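Local coordinates for protein tannase (Lactobacillus plantarum, PDB 3WA7) that hydrolyses the galloyl ester bonds of tannins, acting as an esterase of the alpha/beta-hydrolase fold, at residues Ala131-Met136 against Gln392-Leu397; His207-Ala212 against Asn358-Asp363; Met71-Gly76 against Gly166-Leu171; Ser398-Thr401 against Gln406-Lys409; Met136-Arg141 against Leu188-Ala193. One frame throughout, in Å; residues are numbered along the deposited sequence.

Contact 1: Ala131-Met136 against Gln392-Leu397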
# COMPACT_ATOMS: atom_id res chain seq x y z
N ALA A 131 -12.84 -4.91 -6.45
CA ALA A 131 -12.24 -4.99 -7.78
C ALA A 131 -10.72 -4.91 -7.80
O ALA A 131 -10.07 -5.71 -8.49
CB ALA A 131 -12.82 -3.90 -8.69
N PHE A 132 -10.14 -3.97 -7.06
CA PHE A 132 -8.69 -3.81 -7.05
C PHE A 132 -7.92 -5.07 -6.65
O PHE A 132 -6.94 -5.43 -7.31
CB PHE A 132 -8.29 -2.62 -6.17
CG PHE A 132 -8.36 -2.88 -4.69
CD1 PHE A 132 -7.20 -3.13 -3.96
CD2 PHE A 132 -9.58 -2.85 -4.02
CE1 PHE A 132 -7.26 -3.34 -2.58
CE2 PHE A 132 -9.65 -3.06 -2.64
CZ PHE A 132 -8.49 -3.31 -1.92
N ILE A 133 -8.37 -5.75 -5.60
CA ILE A 133 -7.69 -6.95 -5.14
C ILE A 133 -8.05 -8.16 -5.99
O ILE A 133 -7.25 -9.08 -6.13
CB ILE A 133 -7.99 -7.21 -3.64
CG1 ILE A 133 -7.19 -8.42 -3.15
CG2 ILE A 133 -9.47 -7.41 -3.41
CD1 ILE A 133 -5.68 -8.24 -3.21
N VAL A 134 -9.25 -8.16 -6.58
CA VAL A 134 -9.64 -9.27 -7.45
C VAL A 134 -8.71 -9.23 -8.66
O VAL A 134 -8.22 -10.27 -9.11
CB VAL A 134 -11.11 -9.14 -7.91
CG1 VAL A 134 -11.40 -10.10 -9.06
CG2 VAL A 134 -12.04 -9.45 -6.74
N ASP A 135 -8.45 -8.03 -9.18
CA ASP A 135 -7.56 -7.90 -10.34
C ASP A 135 -6.12 -8.27 -10.00
O ASP A 135 -5.45 -8.92 -10.79
CB ASP A 135 -7.58 -6.47 -10.90
CG ASP A 135 -8.81 -6.20 -11.76
OD1 ASP A 135 -9.52 -7.16 -12.12
OD2 ASP A 135 -9.05 -5.02 -12.08
N MSE A 136 -5.65 -7.87 -8.82
CA MSE A 136 -4.29 -8.20 -8.42
C MSE A 136 -4.16 -9.72 -8.34
O MSE A 136 -3.16 -10.30 -8.78
CB MSE A 136 -3.96 -7.57 -7.06
CG MSE A 136 -2.49 -7.67 -6.67
SE MSE A 136 -1.33 -6.64 -7.83
CE MSE A 136 -0.57 -8.08 -8.87
N GLN A 392 -14.24 -6.30 5.94
CA GLN A 392 -13.30 -7.22 6.56
C GLN A 392 -12.40 -7.92 5.53
O GLN A 392 -11.19 -8.08 5.74
CB GLN A 392 -14.07 -8.27 7.36
CG GLN A 392 -13.21 -9.32 8.03
CD GLN A 392 -14.03 -10.37 8.75
OE1 GLN A 392 -14.75 -10.07 9.70
NE2 GLN A 392 -13.93 -11.61 8.30
N ALA A 393 -13.01 -8.31 4.41
CA ALA A 393 -12.30 -9.00 3.34
C ALA A 393 -11.15 -8.20 2.73
O ALA A 393 -10.16 -8.79 2.29
CB ALA A 393 -13.28 -9.41 2.25
N ILE A 394 -11.26 -6.87 2.69
CA ILE A 394 -10.19 -6.08 2.10
C ILE A 394 -9.24 -5.47 3.12
O ILE A 394 -8.42 -4.62 2.77
CB ILE A 394 -10.73 -4.96 1.17
CG1 ILE A 394 -11.50 -3.91 1.98
CG2 ILE A 394 -11.61 -5.57 0.08
CD1 ILE A 394 -11.80 -2.66 1.17
N ASN A 395 -9.34 -5.91 4.37
CA ASN A 395 -8.46 -5.42 5.42
C ASN A 395 -7.40 -6.51 5.63
O ASN A 395 -7.73 -7.63 6.04
CB ASN A 395 -9.25 -5.21 6.72
CG ASN A 395 -8.41 -4.56 7.82
OD1 ASN A 395 -7.18 -4.59 7.77
ND2 ASN A 395 -9.08 -3.98 8.81
N PRO A 396 -6.13 -6.21 5.33
CA PRO A 396 -5.07 -7.21 5.50
C PRO A 396 -5.05 -7.85 6.89
O PRO A 396 -4.78 -9.04 7.03
CB PRO A 396 -3.80 -6.41 5.21
CG PRO A 396 -4.26 -5.40 4.21
CD PRO A 396 -5.59 -4.95 4.80
N LEU A 397 -5.35 -7.05 7.91
CA LEU A 397 -5.34 -7.53 9.29
C LEU A 397 -6.28 -8.70 9.56
O LEU A 397 -5.99 -9.56 10.40
CB LEU A 397 -5.68 -6.39 10.25
CG LEU A 397 -4.81 -5.12 10.19
CD1 LEU A 397 -5.25 -4.18 11.31
CD2 LEU A 397 -3.34 -5.47 10.34

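Contact 2: His207-Ala212 against Asn358-Asp363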
# COMPACT_ATOMS: atom_id res chain seq x y z
N HIS A 207 -4.46 1.20 4.68
CA HIS A 207 -5.35 0.07 4.94
C HIS A 207 -6.02 0.18 6.31
O HIS A 207 -5.87 1.19 7.00
CB HIS A 207 -4.54 -1.23 4.88
CG HIS A 207 -3.62 -1.41 6.05
ND1 HIS A 207 -2.50 -0.62 6.25
CD2 HIS A 207 -3.68 -2.25 7.11
CE1 HIS A 207 -1.92 -0.97 7.39
NE2 HIS A 207 -2.61 -1.96 7.92
N ASN A 208 -6.74 -0.87 6.70
CA ASN A 208 -7.46 -0.89 7.98
C ASN A 208 -8.34 0.37 8.01
O ASN A 208 -8.45 1.07 9.02
CB ASN A 208 -6.45 -0.88 9.14
CG ASN A 208 -7.08 -1.25 10.47
OD1 ASN A 208 -8.18 -1.80 10.52
ND2 ASN A 208 -6.37 -0.97 11.56
N LEU A 209 -8.98 0.61 6.87
CA LEU A 209 -9.82 1.79 6.67
C LEU A 209 -10.94 2.02 7.68
O LEU A 209 -11.21 3.16 8.05
CB LEU A 209 -10.40 1.76 5.25
CG LEU A 209 -9.35 1.58 4.14
CD1 LEU A 209 -10.05 1.50 2.79
CD2 LEU A 209 -8.34 2.73 4.16
N GLU A 210 -11.59 0.95 8.13
CA GLU A 210 -12.69 1.07 9.07
C GLU A 210 -12.25 1.49 10.47
O GLU A 210 -13.08 1.73 11.34
CB GLU A 210 -13.49 -0.24 9.15
CG GLU A 210 -12.75 -1.39 9.82
CD GLU A 210 -11.97 -2.24 8.85
OE1 GLU A 210 -11.40 -1.68 7.88
OE2 GLU A 210 -11.91 -3.47 9.05
N HIS A 211 -10.94 1.56 10.69
CA HIS A 211 -10.42 1.97 12.00
C HIS A 211 -9.44 3.13 11.85
O HIS A 211 -8.88 3.61 12.84
CB HIS A 211 -9.70 0.80 12.68
CG HIS A 211 -10.57 -0.41 12.87
ND1 HIS A 211 -10.25 -1.64 12.33
CD2 HIS A 211 -11.75 -0.57 13.52
CE1 HIS A 211 -11.20 -2.50 12.64
NE2 HIS A 211 -12.12 -1.88 13.36
N ALA A 212 -9.25 3.58 10.61
CA ALA A 212 -8.33 4.68 10.31
C ALA A 212 -8.78 6.03 10.86
O ALA A 212 -7.95 6.88 11.18
CB ALA A 212 -8.10 4.79 8.81
N ASN A 358 -14.77 6.60 0.54
CA ASN A 358 -16.24 6.52 0.46
C ASN A 358 -16.62 5.97 -0.92
O ASN A 358 -17.50 5.11 -1.04
CB ASN A 358 -16.88 7.90 0.65
CG ASN A 358 -16.86 8.37 2.10
OD1 ASN A 358 -16.36 9.46 2.41
ND2 ASN A 358 -17.40 7.56 3.00
N ASN A 359 -15.94 6.47 -1.94
CA ASN A 359 -16.17 6.08 -3.33
C ASN A 359 -15.73 4.63 -3.55
O ASN A 359 -16.36 3.89 -4.31
CB ASN A 359 -15.40 7.03 -4.25
CG ASN A 359 -15.73 6.85 -5.72
OD1 ASN A 359 -14.91 7.17 -6.59
ND2 ASN A 359 -16.93 6.36 -6.02
N LEU A 360 -14.64 4.23 -2.89
CA LEU A 360 -14.15 2.86 -3.00
C LEU A 360 -15.23 1.88 -2.53
O LEU A 360 -15.43 0.82 -3.13
CB LEU A 360 -12.90 2.66 -2.12
CG LEU A 360 -12.51 1.21 -1.84
CD1 LEU A 360 -12.01 0.55 -3.14
CD2 LEU A 360 -11.42 1.16 -0.77
N PHE A 361 -15.92 2.24 -1.45
CA PHE A 361 -16.96 1.39 -0.90
C PHE A 361 -18.34 1.51 -1.52
O PHE A 361 -19.32 0.97 -1.00
CB PHE A 361 -17.04 1.58 0.62
CG PHE A 361 -15.97 0.84 1.38
CD1 PHE A 361 -14.94 1.53 2.02
CD2 PHE A 361 -16.01 -0.55 1.47
CE1 PHE A 361 -13.95 0.84 2.73
CE2 PHE A 361 -15.03 -1.25 2.18
CZ PHE A 361 -14.00 -0.55 2.81
N GLY A 362 -18.44 2.23 -2.63
CA GLY A 362 -19.72 2.33 -3.31
C GLY A 362 -19.88 1.01 -4.06
O GLY A 362 -18.97 0.19 -4.04
N ASP A 363 -21.03 0.80 -4.69
CA ASP A 363 -21.23 -0.42 -5.46
C ASP A 363 -22.08 -0.15 -6.68
O ASP A 363 -22.23 1.00 -7.09
CB ASP A 363 -21.85 -1.54 -4.60
CG ASP A 363 -23.21 -1.17 -4.04
OD1 ASP A 363 -23.80 -0.14 -4.45
OD2 ASP A 363 -23.71 -1.92 -3.18

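Contact 3: Met71-Gly76 against Gly166-Leu171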
# COMPACT_ATOMS: atom_id res chain seq x y z
N MSE A 71 6.02 -7.73 -8.78
CA MSE A 71 4.74 -7.34 -9.33
C MSE A 71 4.28 -6.04 -8.69
O MSE A 71 3.52 -6.03 -7.72
CB MSE A 71 3.70 -8.45 -9.12
CG MSE A 71 4.03 -9.72 -9.91
SE MSE A 71 2.61 -11.03 -9.94
CE MSE A 71 1.46 -10.20 -11.25
N PRO A 72 4.75 -4.91 -9.24
CA PRO A 72 4.40 -3.58 -8.74
C PRO A 72 3.08 -3.12 -9.33
O PRO A 72 2.67 -3.58 -10.39
CB PRO A 72 5.56 -2.73 -9.24
CG PRO A 72 5.80 -3.32 -10.61
CD PRO A 72 5.70 -4.82 -10.37
N ASN A 73 2.39 -2.23 -8.62
CA ASN A 73 1.14 -1.70 -9.14
C ASN A 73 1.20 -0.18 -9.06
O ASN A 73 1.96 0.38 -8.26
CB ASN A 73 -0.06 -2.25 -8.37
CG ASN A 73 -0.21 -1.66 -6.99
OD1 ASN A 73 -0.53 -0.49 -6.83
ND2 ASN A 73 0.04 -2.48 -5.97
N THR A 74 0.41 0.49 -9.88
CA THR A 74 0.41 1.94 -9.91
C THR A 74 -0.83 2.54 -9.26
O THR A 74 -1.20 3.69 -9.53
CB THR A 74 0.50 2.44 -11.35
OG1 THR A 74 -0.60 1.92 -12.11
CG2 THR A 74 1.80 1.98 -11.99
N VAL A 75 -1.47 1.77 -8.39
CA VAL A 75 -2.67 2.25 -7.72
C VAL A 75 -2.39 3.31 -6.67
O VAL A 75 -1.49 3.16 -5.84
CB VAL A 75 -3.44 1.09 -7.05
CG1 VAL A 75 -4.63 1.63 -6.25
CG2 VAL A 75 -3.93 0.11 -8.11
N GLY A 76 -3.17 4.38 -6.74
CA GLY A 76 -3.07 5.47 -5.80
C GLY A 76 -4.49 5.98 -5.59
O GLY A 76 -5.28 5.98 -6.54
N GLY A 166 -0.07 0.26 -1.73
CA GLY A 166 0.65 -0.48 -0.71
C GLY A 166 -0.33 -1.39 0.01
O GLY A 166 0.02 -2.50 0.42
N ALA A 167 -1.57 -0.93 0.15
CA ALA A 167 -2.60 -1.73 0.79
C ALA A 167 -2.91 -2.91 -0.12
O ALA A 167 -3.20 -4.02 0.35
CB ALA A 167 -3.86 -0.89 1.02
N THR A 168 -2.86 -2.67 -1.43
CA THR A 168 -3.14 -3.72 -2.41
C THR A 168 -2.09 -4.82 -2.30
O THR A 168 -2.41 -6.00 -2.29
CB THR A 168 -3.14 -3.14 -3.84
OG1 THR A 168 -4.16 -2.14 -3.95
CG2 THR A 168 -3.39 -4.24 -4.88
N SER A 169 -0.82 -4.41 -2.21
CA SER A 169 0.28 -5.36 -2.07
C SER A 169 0.13 -6.14 -0.77
O SER A 169 0.25 -7.37 -0.76
CB SER A 169 1.61 -4.60 -2.08
OG SER A 169 2.70 -5.48 -1.86
N ALA A 170 -0.13 -5.43 0.32
CA ALA A 170 -0.29 -6.08 1.62
C ALA A 170 -1.46 -7.07 1.60
O ALA A 170 -1.35 -8.18 2.12
CB ALA A 170 -0.51 -5.03 2.71
N LEU A 171 -2.58 -6.66 1.02
CA LEU A 171 -3.75 -7.53 0.97
C LEU A 171 -3.49 -8.79 0.15
O LEU A 171 -3.97 -9.87 0.50
CB LEU A 171 -4.95 -6.77 0.41
CG LEU A 171 -6.29 -7.51 0.43
CD1 LEU A 171 -6.64 -7.96 1.86
CD2 LEU A 171 -7.36 -6.59 -0.11

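Contact 4: Ser398-Thr401 against Gln406-Lys409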
# COMPACT_ATOMS: atom_id res chain seq x y z
N SER A 398 -7.42 -8.74 8.87
CA SER A 398 -8.41 -9.79 9.05
C SER A 398 -7.83 -11.19 8.91
O SER A 398 -8.25 -12.12 9.60
CB SER A 398 -9.55 -9.62 8.03
OG SER A 398 -10.22 -8.39 8.23
N TYR A 399 -6.87 -11.35 8.01
CA TYR A 399 -6.27 -12.65 7.75
C TYR A 399 -5.22 -13.07 8.78
O TYR A 399 -4.78 -14.22 8.79
CB TYR A 399 -5.67 -12.67 6.35
CG TYR A 399 -6.70 -12.32 5.30
CD1 TYR A 399 -6.95 -10.99 4.95
CD2 TYR A 399 -7.49 -13.31 4.72
CE1 TYR A 399 -7.96 -10.66 4.06
CE2 TYR A 399 -8.50 -12.99 3.83
CZ TYR A 399 -8.74 -11.67 3.50
OH TYR A 399 -9.74 -11.35 2.62
N LEU A 400 -4.83 -12.14 9.65
CA LEU A 400 -3.84 -12.45 10.67
C LEU A 400 -4.52 -12.85 11.97
O LEU A 400 -3.92 -13.48 12.84
CB LEU A 400 -2.93 -11.23 10.91
CG LEU A 400 -2.27 -10.62 9.67
CD1 LEU A 400 -1.41 -9.43 10.08
CD2 LEU A 400 -1.41 -11.67 8.97
N THR A 401 -5.80 -12.49 12.11
CA THR A 401 -6.56 -12.81 13.31
C THR A 401 -7.40 -14.08 13.14
O THR A 401 -7.69 -14.78 14.11
CB THR A 401 -7.49 -11.65 13.72
OG1 THR A 401 -8.38 -11.36 12.64
CG2 THR A 401 -6.67 -10.41 14.04
N GLN A 406 -3.61 -18.42 2.86
CA GLN A 406 -2.21 -18.80 2.97
C GLN A 406 -1.48 -17.46 2.88
O GLN A 406 -1.50 -16.79 1.85
CB GLN A 406 -1.85 -19.77 1.83
CG GLN A 406 -2.58 -21.11 1.99
CD GLN A 406 -2.40 -22.06 0.82
OE1 GLN A 406 -2.71 -21.72 -0.32
NE2 GLN A 406 -1.92 -23.26 1.11
N VAL A 407 -0.86 -17.08 3.99
CA VAL A 407 -0.17 -15.80 4.13
C VAL A 407 1.31 -15.78 3.75
O VAL A 407 2.06 -16.68 4.13
CB VAL A 407 -0.31 -15.29 5.59
CG1 VAL A 407 0.27 -13.89 5.73
CG2 VAL A 407 -1.79 -15.30 5.99
N ALA A 408 1.73 -14.75 3.02
CA ALA A 408 3.13 -14.61 2.63
C ALA A 408 3.95 -14.61 3.92
O ALA A 408 3.52 -14.05 4.93
CB ALA A 408 3.34 -13.30 1.88
N LYS A 409 5.12 -15.23 3.90
CA LYS A 409 5.94 -15.31 5.10
C LYS A 409 6.92 -14.15 5.30
O LYS A 409 7.47 -13.98 6.39
CB LYS A 409 6.71 -16.63 5.12
CG LYS A 409 5.81 -17.86 5.03
CD LYS A 409 4.76 -17.86 6.14
CE LYS A 409 3.80 -19.04 5.99
NZ LYS A 409 2.76 -19.05 7.07

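Contact 5: Met136-Arg141 against Leu188-Ala193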
# COMPACT_ATOMS: atom_id res chain seq x y z
N MSE A 136 -5.65 -7.87 -8.82
CA MSE A 136 -4.29 -8.20 -8.42
C MSE A 136 -4.16 -9.72 -8.34
O MSE A 136 -3.16 -10.30 -8.78
CB MSE A 136 -3.96 -7.57 -7.06
CG MSE A 136 -2.49 -7.67 -6.67
SE MSE A 136 -1.33 -6.64 -7.83
CE MSE A 136 -0.57 -8.08 -8.87
N LYS A 137 -5.18 -10.38 -7.79
CA LYS A 137 -5.16 -11.83 -7.66
C LYS A 137 -5.25 -12.51 -9.02
O LYS A 137 -4.59 -13.53 -9.25
CB LYS A 137 -6.32 -12.30 -6.77
CG LYS A 137 -6.09 -12.06 -5.28
CD LYS A 137 -7.37 -12.27 -4.47
CE LYS A 137 -7.10 -12.19 -2.96
NZ LYS A 137 -6.26 -13.33 -2.51
N ALA A 138 -6.06 -11.97 -9.92
CA ALA A 138 -6.19 -12.54 -11.25
C ALA A 138 -4.85 -12.48 -11.96
O ALA A 138 -4.45 -13.42 -12.65
CB ALA A 138 -7.24 -11.79 -12.06
N ALA A 139 -4.14 -11.36 -11.80
CA ALA A 139 -2.83 -11.19 -12.42
C ALA A 139 -1.85 -12.20 -11.84
O ALA A 139 -1.05 -12.79 -12.57
CB ALA A 139 -2.32 -9.77 -12.21
N ILE A 140 -1.90 -12.40 -10.53
CA ILE A 140 -1.02 -13.36 -9.88
C ILE A 140 -1.34 -14.77 -10.39
O ILE A 140 -0.43 -15.55 -10.68
CB ILE A 140 -1.18 -13.32 -8.35
CG1 ILE A 140 -0.71 -11.96 -7.83
CG2 ILE A 140 -0.39 -14.47 -7.70
CD1 ILE A 140 -1.04 -11.70 -6.36
N ARG A 141 -2.62 -15.10 -10.51
CA ARG A 141 -3.00 -16.42 -11.01
C ARG A 141 -2.50 -16.62 -12.43
O ARG A 141 -2.06 -17.72 -12.79
CB ARG A 141 -4.52 -16.62 -10.95
CG ARG A 141 -5.04 -16.61 -9.53
CD ARG A 141 -6.47 -17.10 -9.42
NE ARG A 141 -6.83 -17.23 -8.02
CZ ARG A 141 -7.89 -17.89 -7.56
NH1 ARG A 141 -8.72 -18.49 -8.40
NH2 ARG A 141 -8.10 -17.96 -6.25
N LEU A 188 -14.83 -13.59 -13.93
CA LEU A 188 -13.87 -12.98 -14.85
C LEU A 188 -13.18 -14.02 -15.72
O LEU A 188 -12.60 -13.68 -16.75
CB LEU A 188 -12.80 -12.21 -14.08
CG LEU A 188 -13.17 -10.92 -13.37
CD1 LEU A 188 -11.96 -10.42 -12.59
CD2 LEU A 188 -13.62 -9.88 -14.38
N GLY A 189 -13.22 -15.27 -15.29
CA GLY A 189 -12.55 -16.32 -16.04
C GLY A 189 -11.05 -16.23 -15.82
O GLY A 189 -10.26 -16.32 -16.75
N ALA A 190 -10.66 -16.02 -14.56
CA ALA A 190 -9.24 -15.93 -14.23
C ALA A 190 -8.61 -17.31 -14.39
O ALA A 190 -9.31 -18.32 -14.40
CB ALA A 190 -9.07 -15.44 -12.79
N ALA A 191 -7.29 -17.34 -14.53
CA ALA A 191 -6.58 -18.60 -14.71
C ALA A 191 -6.76 -19.54 -13.52
O ALA A 191 -6.87 -19.09 -12.38
CB ALA A 191 -5.09 -18.34 -14.94
N PRO A 192 -6.81 -20.85 -13.78
CA PRO A 192 -6.98 -21.87 -12.74
C PRO A 192 -5.67 -22.14 -12.01
O PRO A 192 -5.03 -23.17 -12.21
CB PRO A 192 -7.46 -23.08 -13.53
CG PRO A 192 -6.68 -22.95 -14.80
CD PRO A 192 -6.81 -21.47 -15.12
N ALA A 193 -5.29 -21.19 -11.16
CA ALA A 193 -4.06 -21.30 -10.38
C ALA A 193 -4.26 -20.61 -9.04
O ALA A 193 -5.30 -19.98 -8.81
CB ALA A 193 -2.90 -20.66 -11.14
O HOH W 1 -6.04 -14.88 -14.32
O HOH W 2 -9.27 -18.45 -11.04

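Contact 1: Ala131-Met136 against Gln392-Leu397
Phe132 presents the edge of its ring to Ile394, whose branched side chain crosses it at about a right angle. The ring tip CZ of Phe132 stops 4.2 Å from Ile394 CB, near the ring plane, and the neighbouring edge carbon CE2 of Phe132 is equally far from the CG2 methyl of Ile394. The Phe132 ring reaches this place because CG sits between the backbone N and the carbonyl carbon (chi1 76°), which also lays one ring face against the next residue in the helix: CB of Ile133 is 4.0 Å above the plane of the Phe132 ring, offset toward the rim. Ile133 adds a looser touch of its own, CG2 to CG2 of Ile394 at 4.5 Å. No polar atom bridges the two segments. In this alpha/beta-hydrolase, helix 131-145 is one of the helices that flank the central sheet, and here its first turn meets the end of helix 388-393, where Ile394 is the first residue to leave helical geometry. Just after it in the chain, Asn395 OD1 accepts from Leu397 N at 3.1 Å, a capping bond at the turn that leads into the next helix, with the donor 45° out of the carbonyl plane. Phe132 also packs edge-to-face with the ring of Tyr78 and touches Thr168 and Leu171 of helix 164-174.

Contact 2: His207-Ala212 against Asn358-Asp363
The two backbones stay well apart, with 10.1 Å between the CA atoms of Leu209 and Asn358 at their nearest, and the gap is spanned by side chains alone: Leu209 from one segment, Leu360 and Phe361 from the other. A single methyl, CD1 of Leu209, does the touching on its side. It lies 3.8 Å from CD2 of Leu360, the two leucine side chains crossing at about a right angle, and 4.0 Å from ring carbon CE1 of Phe361, which it approaches at a slant. Leu360 and Phe361 can converge on one methyl because their first torsions differ: CG of Leu360 is anti to the backbone N (chi1 165°), whereas CG of Phe361 stands beside it (chi1 -79°). Both segments belong to the long insertion between strand 199-203 and strand 410-414 of the central sheet, a place where alpha/beta-hydrolases often carry a lid; the apolar contact joins the start of helix 209-220 to the end of helix 356-360 within it. Around Leu209 the turn is fixed by polar bonds. His211 ND1 donates to Asn208 OD1 at 2.8 Å, close to the plane of the imidazole and nearly straight (162°), while CG of Glu210 sits 3.4 Å above the centre of the His211 ring. The same Asn208 OD1 also accepts from Asn395 ND2, which is shared with Glu210 OE2. Phe361 leans further on Ile391 and Ile394, and Leu360 on Tyr78.

Contact 3: Met71-Gly76 against Gly166-Leu171
An amide packs here against the carbon side of a threonine: ND2 of Asn73 lies 3.9 Å from CB and 4.0 Å from CG2 of Thr168, and no hydrogen bond links the two segments. The polar needs of the Asn73 amide are met next door. ND2 donates to the carbonyl of Gly165, just ahead of the helical segment, and OD1 takes the backbone N-H of Val75 at 2.9 Å, closing an Asx turn. The sequence Gly161-x-Ser163-x-Gly165 fits the nucleophile elbow of the alpha/beta-hydrolase fold, from which helix 164-174 runs on; Asn73 thus probably ties the loop after strand 69-72 to that elbow. In relatives of this fold the corresponding loop helps to form the oxyanion hole. With CG between backbone N and carbonyl carbon (chi1 73°), the Asn73 amide reaches forward along its own chain, and the N-H of Val75 meets OD1 in the carbonyl plane, on a lone pair. A leucine in its place could make neither bond, and the Gly165 carbonyl and the Val75 N-H would probably be left without their mates and the loop freer to move. Thr168 shows its methyl to the amide because CG2 is anti to the backbone N, while OG1 stays beside that nitrogen and bonds to the Ala164 carbonyl one turn back. Ser169 directs OG to Thr159 OG1 and the carbonyl of Ser201. From the end of the same Asx turn, CG1 of Val75 comes to 4.4 Å from OG1 of Thr168.

Contact 4: Ser398-Thr401 against Gln406-Lys409
Val407 holds CG1 anti to its backbone N (chi1 -174°), and Leu400, with CG beside its own N (chi1 -53°), swings CD2 round to meet it; the two methyls, Leu400 CD2 and Val407 CG1, lie 4.3 Å apart. The contact closes a short return in the alpha/beta-hydrolase chain: helix 398-401 is a single turn at the end of the long insertion after strand 199-203, and Val407 stands on the approach to strand 410-414, through which the chain rejoins the central sheet. The other branch of Val407 is used too. Its CG2 rests 4.2 Å from the main-chain O of Tyr399, so its two methyls divide the contact, one on a side chain and one on the backbone. Where the two segments come nearest, the CA atoms of Tyr399 and Val407 are 7.8 Å apart. Tyr399 sets off toward Val407 at CB, but its ring leads away to hydrogen-bond through OH to the carbonyl of Ala393, leaning on Phe181, Ser404 and Ser405 on the way. Leu400 also touches Met433 and Leu434 of helix 425-436. The approach to the strand has backbone partners of its own, Ala408 pairing with Gly173 at the end of helix 164-174 and Lys409 with Gly440 of the neighbouring strand. Within the turn, OG1 of Thr401 donates to the carbonyl O of Ser398 at 3.1 Å, arriving 45° above the carbonyl plane.

Contact 5: Met136-Arg141 against Leu188-Ala193
Arg141 and Ala193 bury the most surface here. The arginine chain, extended from CG to NE, crosses the loop nearly at a right angle and places the guanidinium with the carbonyl O of Ala193 over one face, 3.1 Å above its plane, toward the rim. NE of Arg141 is 3.2 Å from that oxygen, but the angle is too poor for a hydrogen bond. At the edge of the group, NH1 gives a 2.7 Å bond to a water that donates to Ala191 O at 2.8 Å. In exchange, CB of Ala193 lies 3.5 Å from the main-chain O of Arg141. Salt bridges to Asp195 and Glu182 hold the guanidinium in place; an alanine here would probably leave Glu182 without this partner, Asp195 with one cation fewer, and a gap beneath the loop. About one turn earlier in the helix, CB of Ala138 meets CB of Ala190 at 4.1 Å, and a second water joins Ala138 O to Ala191 N. The loop starts at Gly189, which with positive phi closes helix 182-188 in a Schellman motif, and leads on to strand 199-203. It lies along helix 131-145, whose Met136, Ala139 and Ile140 rest on Met71 of strand 69-72.

The centre of contact 3 is about 5 Å from the centre of the chain and that of contact 5 about 20 Å; contacts 1 to 4 are made by buried residues, while contact 5 includes the partly exposed Ala190 and Ala193. The chemistry follows: contacts 1, 2 and 4 are largely apolar, contact 3 sets an amide against a threonine beside the probable nucleophile elbow, and contact 5 adds waters and a charged group. Helix 131-145 serves both contact 1, with its first turn, and contact 5, farther along. Its Phe132 touches Thr168 of contact 3, whose Leu171 reaches Ile394 of contact 1 and Tyr399 of contact 4. Contact 2 joins contact 1 through Phe361 against Ile394.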